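Local coordinates for hydrazine synthase subunit alpha (Candidatus Kuenenia stuttgartiensis, PDB 5C2V), which catalyses, as part of the hydrazine synthase complex, the condensation of hydroxylamine with ammonia to give hydrazine, at residues D[33-38]-D[382-387]. Numbering follows the deposited sequence.
Sequences LFTQSP and DHQPAP. With CA (calcium ion), chain B.
T35 and H383 pair through both backbone bonds, T35 N to H383 O and H383 N to T35 O, the second nearly straight at 173°. L33 N donates to A386 O (3.0 Å) from above the carbonyl plane; the return bond from A386 N refines too short for its length to be relied on. Between these antiparallel pairs the register slips by one residue, a beta bulge where Q384 has positive phi and psi. P385 has no N-H; F34 CA lies 3.5 Å from Q384 O in a CA-H...O contact. The extended side chain of Q384 runs alongside T35, whose OG1 donates to Q384 OE1 at 2.7 Å in the carbonyl plane; OE1 also accepts D81 N of strand 76-84. H383 CG lies between its backbone N and carbonyl carbon (chi1 71°), turning one imidazole face to T35 CB, 4.3 Å from the centroid, while S37 OG, hydrogen-bonded to S57, lies in plane at the edge. D382 divides its carboxylate: OD2 binds calcium at 2.4 Å with D376 OD2 and the backbone O atoms of F358, D377 and W380, and OD1 receives a weak bond from Q36 NE2 (3.3 Å). Q36 OE1 is taken by R58. The pairing is consistent with Velcro-like closure of the six-bladed propeller, which D382 probably links to the calcium site.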
loop_
_atom_site.group_PDB
_atom_site.type_symbol
_atom_site.label_atom_id
_atom_site.label_comp_id
_atom_site.label_asym_id
_atom_site.label_seq_id
_atom_site.Cartn_x
_atom_site.Cartn_y
_atom_site.Cartn_z
ATOM N N LEU D 33 -23.385 -33.862 -7.256
ATOM C CA LEU D 33 -22.767 -33.708 -8.568
ATOM C C LEU D 33 -21.454 -32.949 -8.434
ATOM O O LEU D 33 -21.380 -31.975 -7.685
ATOM C CB LEU D 33 -23.697 -32.964 -9.529
ATOM C CG LEU D 33 -24.958 -33.663 -10.039
ATOM C CD1 LEU D 33 -25.889 -32.652 -10.685
ATOM C CD2 LEU D 33 -24.590 -34.750 -11.030
ATOM N N PHE D 34 -20.419 -33.382 -9.147
ATOM C CA PHE D 34 -19.170 -32.622 -9.135
ATOM C C PHE D 34 -18.312 -32.840 -10.378
ATOM O O PHE D 34 -18.502 -33.798 -11.127
ATOM C CB PHE D 34 -18.354 -32.941 -7.874
ATOM C CG PHE D 34 -17.932 -34.378 -7.757
ATOM C CD1 PHE D 34 -16.707 -34.799 -8.248
ATOM C CD2 PHE D 34 -18.751 -35.304 -7.131
ATOM C CE1 PHE D 34 -16.312 -36.118 -8.132
ATOM C CE2 PHE D 34 -18.362 -36.626 -7.013
ATOM C CZ PHE D 34 -17.141 -37.033 -7.514
ATOM N N THR D 35 -17.370 -31.924 -10.582
ATOM C CA THR D 35 -16.493 -31.941 -11.744
ATOM C C THR D 35 -15.154 -32.604 -11.436
ATOM O O THR D 35 -14.522 -32.320 -10.414
ATOM C CB THR D 35 -16.229 -30.511 -12.264
ATOM O OG1 THR D 35 -17.477 -29.849 -12.512
ATOM C CG2 THR D 35 -15.413 -30.544 -13.548
ATOM N N GLN D 36 -14.735 -33.493 -12.331
ATOM C CA GLN D 36 -13.417 -34.107 -12.265
ATOM C C GLN D 36 -12.561 -33.628 -13.430
ATOM O O GLN D 36 -12.953 -33.757 -14.593
ATOM C CB GLN D 36 -13.523 -35.632 -12.283
ATOM C CG GLN D 36 -14.144 -36.232 -11.036
ATOM C CD GLN D 36 -14.182 -37.746 -11.082
ATOM O OE1 GLN D 36 -14.280 -38.343 -12.153
ATOM N NE2 GLN D 36 -14.097 -38.376 -9.916
ATOM N N SER D 37 -11.394 -33.076 -13.113
ATOM C CA SER D 37 -10.485 -32.569 -14.133
ATOM C C SER D 37 -9.157 -33.315 -14.089
ATOM O O SER D 37 -8.715 -33.724 -13.021
ATOM C CB SER D 37 -10.254 -31.067 -13.946
ATOM O OG SER D 37 -11.454 -30.339 -14.140
ATOM N N PRO D 38 -8.519 -33.508 -15.253
ATOM C CA PRO D 38 -7.195 -34.140 -15.260
ATOM C C PRO D 38 -6.206 -33.290 -14.473
ATOM O O PRO D 38 -6.361 -32.068 -14.476
ATOM C CB PRO D 38 -6.826 -34.181 -16.748
ATOM C CG PRO D 38 -8.124 -34.017 -17.479
ATOM C CD PRO D 38 -8.970 -33.147 -16.606
ATOM N N ASP D 382 -10.845 -33.206 -7.995
ATOM C CA ASP D 382 -12.266 -33.316 -7.724
ATOM C C ASP D 382 -12.751 -32.012 -7.117
ATOM O O ASP D 382 -12.443 -31.703 -5.965
ATOM C CB ASP D 382 -12.539 -34.501 -6.792
ATOM C CG ASP D 382 -11.911 -35.794 -7.295
ATOM O OD1 ASP D 382 -12.182 -36.172 -8.453
ATOM O OD2 ASP D 382 -11.134 -36.425 -6.544
ATOM N N HIS D 383 -13.511 -31.244 -7.893
ATOM C CA HIS D 383 -13.924 -29.922 -7.444
ATOM C C HIS D 383 -15.313 -29.553 -7.944
ATOM O O HIS D 383 -15.970 -30.344 -8.619
ATOM C CB HIS D 383 -12.904 -28.866 -7.886
ATOM C CG HIS D 383 -12.904 -28.597 -9.358
ATOM N ND1 HIS D 383 -12.586 -29.557 -10.295
ATOM C CD2 HIS D 383 -13.168 -27.466 -10.056
ATOM C CE1 HIS D 383 -12.663 -29.033 -11.504
ATOM N NE2 HIS D 383 -13.015 -27.765 -11.387
ATOM N N GLN D 384 -15.746 -28.344 -7.599
ATOM C CA GLN D 384 -17.094 -27.859 -7.897
ATOM C C GLN D 384 -18.201 -28.801 -7.415
ATOM O O GLN D 384 -19.031 -29.233 -8.214
ATOM C CB GLN D 384 -17.248 -27.617 -9.401
ATOM C CG GLN D 384 -16.466 -26.426 -9.925
ATOM C CD GLN D 384 -16.617 -26.247 -11.423
ATOM O OE1 GLN D 384 -16.875 -27.205 -12.151
ATOM N NE2 GLN D 384 -16.458 -25.014 -11.891
ATOM N N PRO D 385 -18.219 -29.127 -6.109
ATOM C CA PRO D 385 -19.300 -29.992 -5.628
ATOM C C PRO D 385 -20.653 -29.283 -5.649
ATOM O O PRO D 385 -20.766 -28.153 -5.174
ATOM C CB PRO D 385 -18.872 -30.324 -4.197
ATOM C CG PRO D 385 -18.071 -29.149 -3.773
ATOM C CD PRO D 385 -17.357 -28.661 -5.006
ATOM N N ALA D 386 -21.663 -29.949 -6.196
ATOM C CA ALA D 386 -23.011 -29.396 -6.249
ATOM C C ALA D 386 -24.031 -30.446 -5.824
ATOM O O ALA D 386 -24.554 -31.179 -6.662
ATOM C CB ALA D 386 -23.324 -28.880 -7.645
ATOM N N PRO D 387 -24.312 -30.522 -4.513
ATOM C CA PRO D 387 -25.218 -31.532 -3.955
ATOM C C PRO D 387 -26.642 -31.378 -4.476
ATOM O O PRO D 387 -27.068 -30.259 -4.764
ATOM C CB PRO D 387 -25.155 -31.263 -2.450
ATOM C CG PRO D 387 -24.808 -29.819 -2.348
ATOM C CD PRO D 387 -23.871 -29.557 -3.492
HETATM CA CA CA B . -8.717 -36.135 -6.349
#